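Local coordinates for uncharacterized protein (Bombyx mori, PDB 5AZ0) that is an aldo-keto reductase of the silkworm, AKR2E5, which probably reduces carbonyl substrates with a nicotinamide cofactor on a TIM-barrel scaffold, at residues A[161-165]-A[166-170]. Sequence-based numbering, arbitrary orientation.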
ATOM      1  N   GLU A 161       3.994  18.102   5.505  1.00 20.04           N
ATOM      2  CA  GLU A 161       3.565  19.356   4.883  1.00 21.33           C
ATOM      3  C   GLU A 161       4.742  20.184   4.387  1.00 21.27           C
ATOM      4  O   GLU A 161       4.626  20.845   3.330  1.00 16.96           O
ATOM      5  CB  GLU A 161       2.644  20.203   5.844  1.00 20.40           C
ATOM      6  CG  GLU A 161       1.342  19.445   6.154  1.00 22.89           C
ATOM      7  CD  GLU A 161       0.455  20.082   7.254  1.00 23.48           C
ATOM      8  OE1 GLU A 161       1.017  20.812   8.053  1.00 23.91           O
ATOM      9  OE2 GLU A 161      -0.752  19.786   7.365  1.00 22.07           O
ATOM     10  N   GLU A 162       5.866  20.163   5.141  1.00 20.67           N
ATOM     11  CA  GLU A 162       7.057  20.879   4.715  0.50 20.16           C
ATOM     12  C   GLU A 162       7.660  20.258   3.400  1.00 18.49           C
ATOM     13  O   GLU A 162       8.058  21.001   2.475  1.00 18.96           O
ATOM     14  CB  GLU A 162       8.078  21.015   5.912  0.50 21.43           C
ATOM     15  CG  GLU A 162       7.615  21.985   7.046  0.50 24.16           C
ATOM     16  CD  GLU A 162       8.327  21.850   8.455  0.50 26.87           C
ATOM     17  OE1 GLU A 162       9.108  20.911   8.738  0.50 23.34           O
ATOM     18  OE2 GLU A 162       8.091  22.743   9.309  0.50 30.79           O
ATOM     19  N   VAL A 163       7.738  18.949   3.302  1.00 17.23           N
ATOM     20  CA  VAL A 163       8.392  18.345   2.106  1.00 18.07           C
ATOM     21  C   VAL A 163       7.501  18.530   0.867  1.00 20.00           C
ATOM     22  O   VAL A 163       8.027  18.663  -0.239  1.00 19.69           O
ATOM     23  CB  VAL A 163       8.755  16.885   2.269  1.00 18.10           C
ATOM     24  CG1 VAL A 163       9.837  16.744   3.364  1.00 21.05           C
ATOM     25  CG2 VAL A 163       7.548  15.972   2.577  1.00 17.05           C
ATOM     26  N   LEU A 164       6.168  18.634   1.089  1.00 20.11           N
ATOM     27  CA  LEU A 164       5.200  19.000   0.057  1.00 18.83           C
ATOM     28  C   LEU A 164       5.482  20.369  -0.465  1.00 18.77           C
ATOM     29  O   LEU A 164       5.646  20.559  -1.699  1.00 17.54           O
ATOM     30  CB  LEU A 164       3.763  18.868   0.565  1.00 19.59           C
ATOM     31  CG  LEU A 164       2.596  19.064  -0.452  1.00 18.95           C
ATOM     32  CD1 LEU A 164       2.602  17.956  -1.446  1.00 19.12           C
ATOM     33  CD2 LEU A 164       1.281  19.090   0.294  1.00 17.36           C
ATOM     34  N   LYS A 165       5.598  21.334   0.426  1.00 18.86           N
ATOM     35  CA  LYS A 165       5.896  22.697   0.025  1.00 19.56           C
ATOM     36  C   LYS A 165       7.260  22.845  -0.694  1.00 21.22           C
ATOM     37  O   LYS A 165       7.455  23.761  -1.504  1.00 20.63           O
ATOM     38  CB  LYS A 165       5.869  23.586   1.253  1.00 20.34           C
ATOM     39  CG  LYS A 165       6.321  25.003   1.080  1.00 22.19           C
ATOM     40  CD  LYS A 165       5.494  25.791   0.065  1.00 23.01           C
ATOM     41  CE  LYS A 165       6.221  27.122  -0.186  1.00 23.36           C
ATOM     42  NZ  LYS A 165       5.325  28.026  -0.913  1.00 27.07           N
ATOM     43  N   LYS A 166       8.208  21.997  -0.325  1.00 21.41           N
ATOM     44  CA  LYS A 166       9.486  21.959  -1.017  1.00 24.82           C
ATOM     45  C   LYS A 166       9.476  21.240  -2.367  1.00 24.00           C
ATOM     46  O   LYS A 166      10.470  21.263  -3.036  1.00 21.47           O
ATOM     47  CB  LYS A 166      10.516  21.321  -0.099  1.00 27.83           C
ATOM     48  CG  LYS A 166      10.983  22.368   0.906  1.00 31.66           C
ATOM     49  CD  LYS A 166      11.953  21.767   1.911  1.00 43.29           C
ATOM     50  CE  LYS A 166      12.694  22.880   2.688  1.00 44.11           C
ATOM     51  NZ  LYS A 166      13.105  22.426   4.048  1.00 56.14           N
ATOM     52  N   GLY A 167       8.391  20.549  -2.746  1.00 20.96           N
ATOM     53  CA  GLY A 167       8.314  19.963  -4.125  1.00 18.10           C
ATOM     54  C   GLY A 167       8.999  18.613  -4.145  1.00 17.63           C
ATOM     55  O   GLY A 167       9.247  18.113  -5.186  1.00 15.13           O
ATOM     56  N   LEU A 168       9.263  18.008  -2.970  1.00 17.02           N
ATOM     57  CA  LEU A 168       9.863  16.693  -2.861  1.00 16.95           C
ATOM     58  C   LEU A 168       8.882  15.574  -3.164  1.00 16.99           C
ATOM     59  O   LEU A 168       9.268  14.400  -3.483  1.00 17.48           O
ATOM     60  CB  LEU A 168      10.534  16.548  -1.510  1.00 18.13           C
ATOM     61  CG  LEU A 168      11.686  17.539  -1.324  1.00 18.77           C
ATOM     62  CD1 LEU A 168      12.212  17.330   0.072  1.00 22.17           C
ATOM     63  CD2 LEU A 168      12.840  17.393  -2.320  1.00 21.05           C
ATOM     64  N   THR A 169       7.606  15.943  -3.133  1.00 16.76           N
ATOM     65  CA  THR A 169       6.539  15.031  -3.396  1.00 17.00           C
ATOM     66  C   THR A 169       5.405  15.840  -3.940  1.00 17.05           C
ATOM     67  O   THR A 169       5.295  17.049  -3.646  1.00 16.77           O
ATOM     68  CB  THR A 169       6.101  14.285  -2.155  1.00 17.47           C
ATOM     69  OG1 THR A 169       5.097  13.330  -2.474  1.00 14.94           O
ATOM     70  CG2 THR A 169       5.603  15.208  -1.075  1.00 15.42           C
ATOM     71  N   LYS A 170       4.569  15.199  -4.731  1.00 17.52           N
ATOM     72  CA  LYS A 170       3.340  15.873  -5.258  1.00 20.69           C
ATOM     73  C   LYS A 170       2.136  15.578  -4.339  1.00 21.19           C
ATOM     74  O   LYS A 170       1.116  16.156  -4.511  1.00 18.95           O
ATOM     75  CB  LYS A 170       2.972  15.369  -6.627  1.00 23.65           C
ATOM     76  CG  LYS A 170       4.012  15.582  -7.711  1.00 26.94           C
ATOM     77  CD  LYS A 170       4.166  17.064  -8.019  1.00 38.08           C
ATOM     78  CE  LYS A 170       4.291  17.330  -9.547  1.00 49.98           C
ATOM     79  NZ  LYS A 170       3.970  18.747  -9.929  1.00 44.99           N
TER
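E162 and K166 bond through their backbones where helix 153-165 of the TIM barrel ends in a Schellman motif, turning the chain toward strand 172-175. K166 N reaches E162 O at 3.0 Å, an i to i+4 bond of the final turn, and the CB and CG of K166 lie against the same carbonyl oxygen, each 3.6 Å from E162 O.

V163 O accepts the N-H of L168 at 3.1 Å in the 6→1 bond of the motif; G167, with its positive phi of 85°, makes this reversal. The two side chains cross at about a right angle, and V163 CG1 meets L168 CD1 at 4.1 Å. Both also pack on L119 of helix 112-126, which ties the helix end to its neighbour around the barrel.

L164 O takes G167 N at 2.9 Å in the 5→2 bond of the motif, an i to i+3 bond whose donor stands well above the carbonyl plane. In the L164 side chain, chi1 of -173° carries CG beside the carbonyl carbon, and the bend at chi2 (67°) brings CD1 back to the turn's exit, where T169 CG2 lies 4.1 Å from L164 CD1. T169 OG1 bonds instead to A171 O, while L164 CD1 rests 3.6 Å from T169 O.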